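Local structure of ATP-dependent DNA helicase (Mycobacterium smegmatis, 5V9X) at residues Arg38-Thr42 / Thr43-Ala47; Ile68-Thr71 / Gly72-Lys75; Leu495-Ser498 / Ala499-Thr503. The protein unwinds RNA:DNA hybrids, moving 3'-to-5' along a single-stranded DNA tracking strand with energy from ATP hydrolysis. One frame throughout, in Å; residues are numbered along the deposited sequence.

Interaction 1: residues Arg38-Thr42 / Thr43-Ala47. With ANP (phosphoaminophosphonic acid-adenylate ester), chain C.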
ATOM      1  N   ARG A  38      31.519  -7.997  19.005  1.00 54.48           N
ATOM      2  CA  ARG A  38      32.437  -7.121  18.287  1.00 56.46           C
ATOM      3  C   ARG A  38      33.359  -7.923  17.379  1.00 60.19           C
ATOM      4  O   ARG A  38      33.575  -7.552  16.218  1.00 61.06           O
ATOM      5  CB  ARG A  38      33.251  -6.287  19.279  1.00 61.20           C
ATOM      6  CG  ARG A  38      34.129  -5.231  18.629  1.00 64.86           C
ATOM      7  CD  ARG A  38      35.136  -4.640  19.608  1.00 69.43           C
ATOM      8  NE  ARG A  38      34.506  -4.118  20.819  1.00 69.75           N
ATOM      9  CZ  ARG A  38      34.680  -4.631  22.034  1.00 72.42           C
ATOM     10  NH1 ARG A  38      35.475  -5.677  22.206  1.00 75.33           N
ATOM     11  NH2 ARG A  38      34.069  -4.092  23.081  1.00 73.66           N
ATOM     12  N   GLU A  39      33.903  -9.035  17.884  1.00 62.36           N
ATOM     13  CA  GLU A  39      34.820  -9.831  17.077  1.00 59.14           C
ATOM     14  C   GLU A  39      34.106 -10.469  15.894  1.00 57.01           C
ATOM     15  O   GLU A  39      34.675 -10.561  14.801  1.00 60.73           O
ATOM     16  CB  GLU A  39      35.504 -10.904  17.925  1.00 59.14           C
ATOM     17  CG  GLU A  39      36.482 -11.765  17.124  1.00 62.75           C
ATOM     18  CD  GLU A  39      37.463 -12.527  17.992  1.00 71.27           C
ATOM     19  OE1 GLU A  39      37.116 -13.633  18.457  1.00 72.42           O
ATOM     20  OE2 GLU A  39      38.584 -12.017  18.208  1.00 75.27           O
ATOM     21  N   TRP A  40      32.863 -10.917  16.085  1.00 53.45           N
ATOM     22  CA  TRP A  40      32.143 -11.525  14.971  1.00 53.69           C
ATOM     23  C   TRP A  40      31.886 -10.514  13.863  1.00 54.88           C
ATOM     24  O   TRP A  40      32.207 -10.766  12.694  1.00 54.51           O
ATOM     25  CB  TRP A  40      30.818 -12.131  15.426  1.00 52.22           C
ATOM     26  CG  TRP A  40      29.965 -12.395  14.227  1.00 54.27           C
ATOM     27  CD1 TRP A  40      30.110 -13.413  13.333  1.00 49.88           C
ATOM     28  CD2 TRP A  40      28.881 -11.589  13.745  1.00 55.95           C
ATOM     29  NE1 TRP A  40      29.166 -13.311  12.341  1.00 51.10           N
ATOM     30  CE2 TRP A  40      28.400 -12.198  12.569  1.00 53.18           C
ATOM     31  CE3 TRP A  40      28.264 -10.420  14.200  1.00 54.92           C
ATOM     32  CZ2 TRP A  40      27.333 -11.677  11.841  1.00 49.41           C
ATOM     33  CZ3 TRP A  40      27.201  -9.905  13.478  1.00 50.57           C
ATOM     34  CH2 TRP A  40      26.745 -10.534  12.313  1.00 47.08           C
ATOM     35  N   PHE A  41      31.289  -9.368  14.208  1.00 53.76           N
ATOM     36  CA  PHE A  41      30.947  -8.377  13.193  1.00 58.27           C
ATOM     37  C   PHE A  41      32.179  -7.922  12.422  1.00 65.06           C
ATOM     38  O   PHE A  41      32.085  -7.613  11.229  1.00 69.37           O
ATOM     39  CB  PHE A  41      30.243  -7.180  13.837  1.00 59.77           C
ATOM     40  CG  PHE A  41      29.606  -6.244  12.845  1.00 57.30           C
ATOM     41  CD1 PHE A  41      30.342  -5.229  12.253  1.00 54.19           C
ATOM     42  CD2 PHE A  41      28.271  -6.380  12.504  1.00 54.80           C
ATOM     43  CE1 PHE A  41      29.761  -4.374  11.338  1.00 52.06           C
ATOM     44  CE2 PHE A  41      27.682  -5.523  11.591  1.00 54.48           C
ATOM     45  CZ  PHE A  41      28.429  -4.519  11.008  1.00 51.26           C
ATOM     46  N   THR A  42      33.340  -7.885  13.080  1.00 63.81           N
ATOM     47  CA  THR A  42      34.568  -7.504  12.391  1.00 59.96           C
ATOM     48  C   THR A  42      34.986  -8.566  11.379  1.00 58.51           C
ATOM     49  O   THR A  42      35.458  -8.237  10.285  1.00 58.58           O
ATOM     50  CB  THR A  42      35.680  -7.251  13.409  1.00 57.69           C
ATOM     51  OG1 THR A  42      35.346  -6.106  14.202  1.00 59.93           O
ATOM     52  CG2 THR A  42      37.007  -6.998  12.713  1.00 59.37           C
ATOM     53  N   THR A  43      34.813  -9.844  11.719  1.00 60.52           N
ATOM     54  CA  THR A  43      35.161 -10.914  10.794  1.00 60.44           C
ATOM     55  C   THR A  43      34.112 -11.127   9.711  1.00 60.42           C
ATOM     56  O   THR A  43      34.370 -11.877   8.762  1.00 67.30           O
ATOM     57  CB  THR A  43      35.380 -12.230  11.551  1.00 59.04           C
ATOM     58  OG1 THR A  43      34.154 -12.641  12.168  1.00 62.23           O
ATOM     59  CG2 THR A  43      36.449 -12.063  12.618  1.00 59.28           C
ATOM     60  N   ALA A  44      32.949 -10.486   9.821  1.00 48.71           N
ATOM     61  CA  ALA A  44      31.858 -10.668   8.872  1.00 41.93           C
ATOM     62  C   ALA A  44      31.746  -9.538   7.858  1.00 47.76           C
ATOM     63  O   ALA A  44      31.414  -9.788   6.696  1.00 54.62           O
ATOM     64  CB  ALA A  44      30.528 -10.808   9.618  1.00 40.22           C
ATOM     65  N   PHE A  45      32.009  -8.299   8.268  1.00 47.63           N
ATOM     66  CA  PHE A  45      31.862  -7.144   7.396  1.00 48.16           C
ATOM     67  C   PHE A  45      33.089  -6.253   7.508  1.00 51.34           C
ATOM     68  O   PHE A  45      33.748  -6.203   8.550  1.00 52.71           O
ATOM     69  CB  PHE A  45      30.599  -6.343   7.739  1.00 44.98           C
ATOM     70  CG  PHE A  45      29.367  -7.189   7.865  1.00 48.39           C
ATOM     71  CD1 PHE A  45      28.700  -7.635   6.738  1.00 50.32           C
ATOM     72  CD2 PHE A  45      28.880  -7.546   9.111  1.00 49.97           C
ATOM     73  CE1 PHE A  45      27.564  -8.418   6.848  1.00 45.32           C
ATOM     74  CE2 PHE A  45      27.747  -8.328   9.228  1.00 47.54           C
ATOM     75  CZ  PHE A  45      27.088  -8.764   8.095  1.00 45.79           C
ATOM     76  N   ALA A  46      33.389  -5.548   6.414  1.00 53.58           N
ATOM     77  CA  ALA A  46      34.546  -4.659   6.396  1.00 54.89           C
ATOM     78  C   ALA A  46      34.430  -3.588   7.473  1.00 55.71           C
ATOM     79  O   ALA A  46      35.377  -3.346   8.230  1.00 60.16           O
ATOM     80  CB  ALA A  46      34.696  -4.022   5.015  1.00 55.08           C
ATOM     81  N   ALA A  47      33.269  -2.941   7.561  1.00 50.61           N
ATOM     82  CA  ALA A  47      33.025  -1.913   8.562  1.00 52.03           C
ATOM     83  C   ALA A  47      31.527  -1.678   8.651  1.00 55.48           C
ATOM     84  O   ALA A  47      30.814  -1.882   7.662  1.00 61.45           O
ATOM     85  CB  ALA A  47      33.748  -0.605   8.209  1.00 45.73           C
TER
HETATM   86  PG  ANP C 901      15.982  -3.126   2.865  1.00 36.69           P
HETATM   87  O1G ANP C 901      15.524  -3.501   1.492  1.00 39.44           O
HETATM   88  O2G ANP C 901      15.086  -3.851   3.940  1.00 40.02           O
HETATM   89  O3G ANP C 901      15.874  -1.558   3.057  1.00 42.78           O
HETATM   90  PB  ANP C 901      18.144  -3.286   4.585  1.00 39.13           P
HETATM   91  O1B ANP C 901      17.182  -3.873   5.657  1.00 32.32           O
HETATM   92  O2B ANP C 901      18.272  -1.813   4.771  1.00 41.01           O
HETATM   93  N3B ANP C 901      17.585  -3.623   3.046  1.00 41.66           N
HETATM   94  PA  ANP C 901      19.667  -5.492   5.017  1.00 36.67           P
HETATM   95  O1A ANP C 901      18.653  -6.305   4.301  1.00 33.77           O
HETATM   96  O2A ANP C 901      19.607  -5.631   6.538  1.00 34.89           O
HETATM   97  O3A ANP C 901      19.545  -3.936   4.736  1.00 46.66           O
HETATM   98  O5' ANP C 901      21.114  -5.852   4.490  1.00 37.70           O
HETATM   99  C5' ANP C 901      21.556  -5.838   3.091  1.00 39.97           C
HETATM  100  C4' ANP C 901      22.579  -6.929   2.890  1.00 45.08           C
HETATM  101  O4' ANP C 901      23.883  -6.496   3.359  1.00 48.59           O
HETATM  102  C3' ANP C 901      22.281  -8.196   3.679  1.00 50.30           C
HETATM  103  O3' ANP C 901      22.882  -9.305   3.028  1.00 50.70           O
HETATM  104  C2' ANP C 901      22.997  -7.931   5.004  1.00 59.16           C
HETATM  105  O2' ANP C 901      23.067  -9.080   5.863  1.00 69.97           O
HETATM  106  C1' ANP C 901      24.276  -7.265   4.488  1.00 53.00           C
HETATM  107  N9  ANP C 901      24.956  -6.363   5.424  1.00 47.94           N
HETATM  108  C8  ANP C 901      24.504  -5.873   6.621  1.00 47.35           C
HETATM  109  N7  ANP C 901      25.345  -5.063   7.220  1.00 43.99           N
HETATM  110  C5  ANP C 901      26.434  -5.029   6.363  1.00 47.08           C
HETATM  111  C6  ANP C 901      27.666  -4.352   6.423  1.00 49.31           C
HETATM  112  N6  ANP C 901      28.021  -3.547   7.426  1.00 48.30           N
HETATM  113  N1  ANP C 901      28.534  -4.536   5.399  1.00 46.62           N
HETATM  114  C2  ANP C 901      28.181  -5.339   4.392  1.00 42.83           C
HETATM  115  N3  ANP C 901      27.049  -6.029   4.229  1.00 46.05           N
HETATM  116  C4  ANP C 901      26.210  -5.827   5.253  1.00 46.72           C
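A chi1 of -168° turns the Phe41 ring toward the end of helix 35-44, where the Phe45 ring folds beside its own backbone N (chi1 -49°). The two rings meet obliquely: CD2 of Phe45 lies over one face of the Phe41 ring, toward its rim, 3.4 Å from Phe41 CE2. Trp40 completes an aromatic cluster, its six-membered ring receiving the edge of Phe45 in an offset edge-to-face pair with planes at 85°. The methyl of Ala44 sits off-centre over the five-membered ring of Trp40. Phe45 is the first residue to leave helical geometry, yet its N still bonds to Phe41 O at 3.0 Å, which keeps the main chain in the last turn. Within that turn, Thr43 OG1 donates to Trp40 O at 2.8 Å and is also bonded by Arg126. Leu77 and Leu81 of helix 75-88 pack against the cluster. One face of Phe45 lies against the adenine, CD1 standing 3.3 Å from ANP C2, while the amino group N6 donates almost straight to Ala47 O at 3.3 Å. The base is therefore held by aromatic contact across its face and by a backbone acceptor for its exocyclic amine, consistent with recognition of adenine.

Interaction 2: residues Ile68-Thr71 / Gly72-Lys75. With ANP (phosphoaminophosphonic acid-adenylate ester), chain C.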
ATOM      1  N   ILE A  68      16.358   5.576   8.829  1.00 53.92           N
ATOM      2  CA  ILE A  68      15.993   5.949   7.467  1.00 54.61           C
ATOM      3  C   ILE A  68      17.265   5.861   6.636  1.00 60.31           C
ATOM      4  O   ILE A  68      18.140   6.732   6.725  1.00 69.82           O
ATOM      5  CB  ILE A  68      15.377   7.349   7.397  1.00 53.79           C
ATOM      6  CG1 ILE A  68      14.194   7.457   8.362  1.00 53.78           C
ATOM      7  CG2 ILE A  68      14.944   7.670   5.975  1.00 52.92           C
ATOM      8  CD1 ILE A  68      13.681   8.868   8.531  1.00 55.81           C
ATOM      9  N   ALA A  69      17.375   4.815   5.823  1.00 54.97           N
ATOM     10  CA  ALA A  69      18.564   4.578   5.018  1.00 53.28           C
ATOM     11  C   ALA A  69      18.168   3.729   3.822  1.00 55.57           C
ATOM     12  O   ALA A  69      17.177   2.992   3.886  1.00 53.76           O
ATOM     13  CB  ALA A  69      19.663   3.887   5.840  1.00 52.92           C
ATOM     14  N   PRO A  70      18.924   3.803   2.713  1.00 53.99           N
ATOM     15  CA  PRO A  70      18.556   3.039   1.510  1.00 53.74           C
ATOM     16  C   PRO A  70      18.568   1.529   1.705  1.00 52.22           C
ATOM     17  O   PRO A  70      18.880   1.032   2.791  1.00 51.35           O
ATOM     18  CB  PRO A  70      19.613   3.475   0.486  1.00 53.41           C
ATOM     19  CG  PRO A  70      20.740   4.024   1.293  1.00 47.80           C
ATOM     20  CD  PRO A  70      20.102   4.657   2.484  1.00 44.92           C
ATOM     21  N   THR A  71      18.239   0.788   0.642  1.00 55.55           N
ATOM     22  CA  THR A  71      18.028  -0.651   0.771  1.00 61.18           C
ATOM     23  C   THR A  71      19.326  -1.402   1.042  1.00 74.21           C
ATOM     24  O   THR A  71      19.301  -2.476   1.655  1.00 76.51           O
ATOM     25  CB  THR A  71      17.349  -1.199  -0.484  1.00 55.96           C
ATOM     26  OG1 THR A  71      18.036  -0.726  -1.649  1.00 53.22           O
ATOM     27  CG2 THR A  71      15.893  -0.752  -0.539  1.00 55.78           C
ATOM     28  N   GLY A  72      20.460  -0.869   0.601  1.00 87.19           N
ATOM     29  CA  GLY A  72      21.734  -1.505   0.873  1.00 90.20           C
ATOM     30  C   GLY A  72      22.466  -0.871   2.036  1.00 91.64           C
ATOM     31  O   GLY A  72      23.578  -0.360   1.873  1.00 97.81           O
ATOM     32  N   SER A  73      21.855  -0.899   3.223  1.00 81.75           N
ATOM     33  CA  SER A  73      22.425  -0.246   4.394  1.00 73.44           C
ATOM     34  C   SER A  73      22.572  -1.151   5.609  1.00 71.06           C
ATOM     35  O   SER A  73      23.253  -0.758   6.563  1.00 71.43           O
ATOM     36  CB  SER A  73      21.578   0.971   4.794  1.00 71.59           C
ATOM     37  OG  SER A  73      21.393   1.845   3.695  1.00 74.47           O
ATOM     38  N   GLY A  74      21.967  -2.336   5.612  1.00 65.03           N
ATOM     39  CA  GLY A  74      22.059  -3.218   6.756  1.00 60.44           C
ATOM     40  C   GLY A  74      21.223  -2.751   7.927  1.00 57.07           C
ATOM     41  O   GLY A  74      21.701  -2.718   9.065  1.00 56.35           O
ATOM     42  N   LYS A  75      19.972  -2.373   7.660  1.00 50.58           N
ATOM     43  CA  LYS A  75      19.095  -1.912   8.728  1.00 44.87           C
ATOM     44  C   LYS A  75      18.652  -3.049   9.639  1.00 44.52           C
ATOM     45  O   LYS A  75      18.268  -2.791  10.785  1.00 50.34           O
ATOM     46  CB  LYS A  75      17.884  -1.193   8.134  1.00 39.71           C
ATOM     47  CG  LYS A  75      18.241   0.077   7.369  1.00 35.99           C
ATOM     48  CD  LYS A  75      17.003   0.903   7.036  1.00 38.90           C
ATOM     49  CE  LYS A  75      16.151   0.246   5.961  1.00 36.14           C
ATOM     50  NZ  LYS A  75      16.838   0.242   4.640  1.00 31.93           N
TER
HETATM   51  PG  ANP C 901      15.982  -3.126   2.865  1.00 36.69           P
HETATM   52  O1G ANP C 901      15.524  -3.501   1.492  1.00 39.44           O
HETATM   53  O2G ANP C 901      15.086  -3.851   3.940  1.00 40.02           O
HETATM   54  O3G ANP C 901      15.874  -1.558   3.057  1.00 42.78           O
HETATM   55  PB  ANP C 901      18.144  -3.286   4.585  1.00 39.13           P
HETATM   56  O1B ANP C 901      17.182  -3.873   5.657  1.00 32.32           O
HETATM   57  O2B ANP C 901      18.272  -1.813   4.771  1.00 41.01           O
HETATM   58  N3B ANP C 901      17.585  -3.623   3.046  1.00 41.66           N
HETATM   59  PA  ANP C 901      19.667  -5.492   5.017  1.00 36.67           P
HETATM   60  O1A ANP C 901      18.653  -6.305   4.301  1.00 33.77           O
HETATM   61  O2A ANP C 901      19.607  -5.631   6.538  1.00 34.89           O
HETATM   62  O3A ANP C 901      19.545  -3.936   4.736  1.00 46.66           O
HETATM   63  O5' ANP C 901      21.114  -5.852   4.490  1.00 37.70           O
HETATM   64  C5' ANP C 901      21.556  -5.838   3.091  1.00 39.97           C
HETATM   65  C4' ANP C 901      22.579  -6.929   2.890  1.00 45.08           C
HETATM   66  O4' ANP C 901      23.883  -6.496   3.359  1.00 48.59           O
HETATM   67  C3' ANP C 901      22.281  -8.196   3.679  1.00 50.30           C
HETATM   68  O3' ANP C 901      22.882  -9.305   3.028  1.00 50.70           O
HETATM   69  C2' ANP C 901      22.997  -7.931   5.004  1.00 59.16           C
HETATM   70  O2' ANP C 901      23.067  -9.080   5.863  1.00 69.97           O
HETATM   71  C1' ANP C 901      24.276  -7.265   4.488  1.00 53.00           C
HETATM   72  N9  ANP C 901      24.956  -6.363   5.424  1.00 47.94           N
HETATM   73  C8  ANP C 901      24.504  -5.873   6.621  1.00 47.35           C
HETATM   74  N7  ANP C 901      25.345  -5.063   7.220  1.00 43.99           N
HETATM   75  C5  ANP C 901      26.434  -5.029   6.363  1.00 47.08           C
HETATM   76  C6  ANP C 901      27.666  -4.352   6.423  1.00 49.31           C
HETATM   77  N6  ANP C 901      28.021  -3.547   7.426  1.00 48.30           N
HETATM   78  N1  ANP C 901      28.534  -4.536   5.399  1.00 46.62           N
HETATM   79  C2  ANP C 901      28.181  -5.339   4.392  1.00 42.83           C
HETATM   80  N3  ANP C 901      27.049  -6.029   4.229  1.00 46.05           N
HETATM   81  C4  ANP C 901      26.210  -5.827   5.253  1.00 46.72           C
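Ala69 meets Ser73 and Lys75 just beyond strand 64-68: its methyl rests against Ser73 OG, and its carbonyl oxygen accepts a hydrogen bond from Lys75 NZ at 2.9 Å, the donor standing above the carbonyl plane. At Pro70 the ring carbons CG and CD pack on the Ser73 hydroxyl, which turns back to give a 2.8 Å bond from OG to Pro70 O, again from above the plane. That bond closes the turn from Pro70 to Ser73. Within it, Thr71 O takes a weak bond from Ser73 N, and the threonine methyl CG2 lies near the gamma-phosphate oxygen O1G of ANP.

The lysine chain, bent at chi3 and chi4 (-71° and -68°), curls back to bring NZ between the loop and the nucleotide. There Lys75 NZ donates to ANP O2B on the beta-phosphate at 2.5 Å. A second bond, from Lys75 NZ to ANP O3G on the gamma-phosphate, measures 2.6 Å, so one ammonium group bridges both phosphates while Ala69 O helps to fix its position. The backbone amides of Gly74 and Lys75 add weak bonds to ANP O3A, and Gly74 sits at the N-cap of helix 75-88. A magnesium ion lies about 4 Å from the Lys75 side chain. This strand-loop-helix, wrapping phosphates with backbone amides and a lysine, is consistent with the P-loop (Walker A motif) of a helicase ATPase core.

Interaction 3: residues Leu495-Ser498 / Ala499-Thr503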
ATOM      1  N   LEU A 495      -8.395  11.930  19.996  1.00 56.94           N
ATOM      2  CA  LEU A 495      -9.719  11.319  20.027  1.00 54.48           C
ATOM      3  C   LEU A 495     -10.603  11.991  21.073  1.00 59.01           C
ATOM      4  O   LEU A 495     -10.265  11.964  22.268  1.00 46.08           O
ATOM      5  CB  LEU A 495      -9.601   9.825  20.320  1.00 47.13           C
ATOM      6  CG  LEU A 495     -10.903   9.024  20.412  1.00 43.39           C
ATOM      7  CD1 LEU A 495     -11.674   9.085  19.102  1.00 42.82           C
ATOM      8  CD2 LEU A 495     -10.618   7.581  20.798  1.00 42.60           C
ATOM      9  N   PRO A 496     -11.715  12.609  20.682  1.00 51.69           N
ATOM     10  CA  PRO A 496     -12.632  13.168  21.681  1.00 51.32           C
ATOM     11  C   PRO A 496     -13.247  12.060  22.522  1.00 57.90           C
ATOM     12  O   PRO A 496     -13.624  11.005  22.009  1.00 65.74           O
ATOM     13  CB  PRO A 496     -13.691  13.887  20.833  1.00 48.43           C
ATOM     14  CG  PRO A 496     -13.071  14.047  19.473  1.00 47.10           C
ATOM     15  CD  PRO A 496     -12.170  12.867  19.306  1.00 48.70           C
ATOM     16  N   ARG A 497     -13.336  12.305  23.833  1.00 56.03           N
ATOM     17  CA  ARG A 497     -13.961  11.329  24.720  1.00 55.17           C
ATOM     18  C   ARG A 497     -15.401  11.048  24.309  1.00 58.30           C
ATOM     19  O   ARG A 497     -15.908   9.944  24.543  1.00 55.23           O
ATOM     20  CB  ARG A 497     -13.903  11.817  26.168  1.00 54.96           C
ATOM     21  CG  ARG A 497     -14.402  10.805  27.193  1.00 60.80           C
ATOM     22  CD  ARG A 497     -13.658   9.483  27.068  1.00 69.13           C
ATOM     23  NE  ARG A 497     -14.016   8.528  28.117  1.00 73.31           N
ATOM     24  CZ  ARG A 497     -13.322   8.354  29.238  1.00 70.88           C
ATOM     25  NH1 ARG A 497     -12.232   9.076  29.463  1.00 69.13           N
ATOM     26  NH2 ARG A 497     -13.715   7.460  30.134  1.00 71.15           N
ATOM     27  N   SER A 498     -16.069  12.026  23.689  1.00 60.62           N
ATOM     28  CA  SER A 498     -17.423  11.802  23.195  1.00 59.28           C
ATOM     29  C   SER A 498     -17.440  10.751  22.091  1.00 62.05           C
ATOM     30  O   SER A 498     -18.307   9.870  22.078  1.00 63.84           O
ATOM     31  CB  SER A 498     -18.023  13.117  22.698  1.00 59.18           C
ATOM     32  OG  SER A 498     -17.241  13.670  21.653  1.00 62.69           O
ATOM     33  N   ALA A 499     -16.487  10.825  21.155  1.00 59.02           N
ATOM     34  CA  ALA A 499     -16.402   9.808  20.112  1.00 61.33           C
ATOM     35  C   ALA A 499     -16.045   8.443  20.690  1.00 69.13           C
ATOM     36  O   ALA A 499     -16.514   7.414  20.189  1.00 72.03           O
ATOM     37  CB  ALA A 499     -15.378  10.224  19.054  1.00 56.96           C
ATOM     38  N   PHE A 500     -15.221   8.416  21.738  1.00 67.08           N
ATOM     39  CA  PHE A 500     -14.883   7.155  22.385  1.00 62.42           C
ATOM     40  C   PHE A 500     -16.118   6.514  23.005  1.00 63.14           C
ATOM     41  O   PHE A 500     -16.422   5.345  22.744  1.00 61.68           O
ATOM     42  CB  PHE A 500     -13.800   7.391  23.440  1.00 65.49           C
ATOM     43  CG  PHE A 500     -13.374   6.146  24.169  1.00 65.74           C
ATOM     44  CD1 PHE A 500     -12.531   5.228  23.562  1.00 64.85           C
ATOM     45  CD2 PHE A 500     -13.801   5.903  25.466  1.00 64.73           C
ATOM     46  CE1 PHE A 500     -12.132   4.085  24.230  1.00 64.70           C
ATOM     47  CE2 PHE A 500     -13.403   4.764  26.137  1.00 65.37           C
ATOM     48  CZ  PHE A 500     -12.569   3.853  25.518  1.00 66.21           C
ATOM     49  N   GLU A 501     -16.846   7.271  23.831  1.00 67.34           N
ATOM     50  CA  GLU A 501     -18.058   6.737  24.442  1.00 60.21           C
ATOM     51  C   GLU A 501     -19.105   6.403  23.389  1.00 54.15           C
ATOM     52  O   GLU A 501     -19.837   5.418  23.525  1.00 53.03           O
ATOM     53  CB  GLU A 501     -18.621   7.729  25.461  1.00 56.92           C
ATOM     54  CG  GLU A 501     -17.650   8.127  26.566  1.00 59.55           C
ATOM     55  CD  GLU A 501     -17.259   6.970  27.469  1.00 64.95           C
ATOM     56  OE1 GLU A 501     -17.968   5.940  27.477  1.00 67.71           O
ATOM     57  OE2 GLU A 501     -16.237   7.095  28.177  1.00 65.68           O
ATOM     58  N   ALA A 502     -19.187   7.212  22.327  1.00 55.01           N
ATOM     59  CA  ALA A 502     -20.118   6.915  21.243  1.00 57.10           C
ATOM     60  C   ALA A 502     -19.829   5.552  20.625  1.00 62.83           C
ATOM     61  O   ALA A 502     -20.755   4.794  20.313  1.00 68.80           O
ATOM     62  CB  ALA A 502     -20.057   8.010  20.179  1.00 51.17           C
ATOM     63  N   THR A 503     -18.550   5.220  20.446  1.00 62.56           N
ATOM     64  CA  THR A 503     -18.197   3.908  19.913  1.00 66.28           C
ATOM     65  C   THR A 503     -18.570   2.797  20.890  1.00 71.58           C
ATOM     66  O   THR A 503     -19.080   1.747  20.478  1.00 73.80           O
ATOM     67  CB  THR A 503     -16.705   3.856  19.583  1.00 64.89           C
ATOM     68  OG1 THR A 503     -16.409   4.798  18.543  1.00 63.22           O
ATOM     69  CG2 THR A 503     -16.304   2.463  19.126  1.00 64.89           C
TER
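Leu495 and Phe500 form the close-packed side of this helix start, their side chains crossing at about a right angle with Leu495 CD2 4.1 Å from Phe500 CD1. The other leucine methyl, CD1, rests on Ala499 CB at 3.9 Å. Leu464 of helix 461-471 touches both Leu495 and Phe500, and Trp482 and Phe483 meet the Phe500 ring, so this side is buried between neighbouring helices. The exposed Pro496 is the N-cap of helix 497-508, within the winged helix region of the Lhr family, and its O accepts from Phe500 N at 3.1 Å in the carbonyl plane. Arg497 lies between the buried and the exposed sides, in cation-pi contact with Phe483. Its chain, bent at chi2 (55°), runs alongside Phe500 and sends NE of Arg497 to Glu501 OE2 at 2.6 Å, a salt bridge between residues one helical turn apart. OE2 is met on its anti side, with the guanidinium and carboxylate planes 24° apart; NH2 adds a weak bond to the same oxygen. Asp480 takes a second salt bridge from NH2, and Tyr525 bonds to Glu501 OE1, so each charged group has a second partner. On the exposed side, Ser498 contributes mainly its backbone O, bonded to Ala502 N at 2.8 Å.

In the fold
The three contacts follow one another along the chain. Interactions 1 and 2 have centres about 18 Å apart and do not touch, yet both reach the same ANP, at its adenine and its phosphates respectively. Helix 75-88 joins them, starting at Lys75 and running past the cluster of interaction 1. Strand 64-68 belongs to the first seven-stranded parallel sheet. Arg415 and His418, which also bond the nucleotide, come from the half of the motor built on the second such sheet, so ANP lies between the two sheet domains, as in helicases of this class. Interaction 3, in the winged helix region, is centred about 40 Å from interaction 2 and 53 Å from interaction 1, well away from the nucleotide.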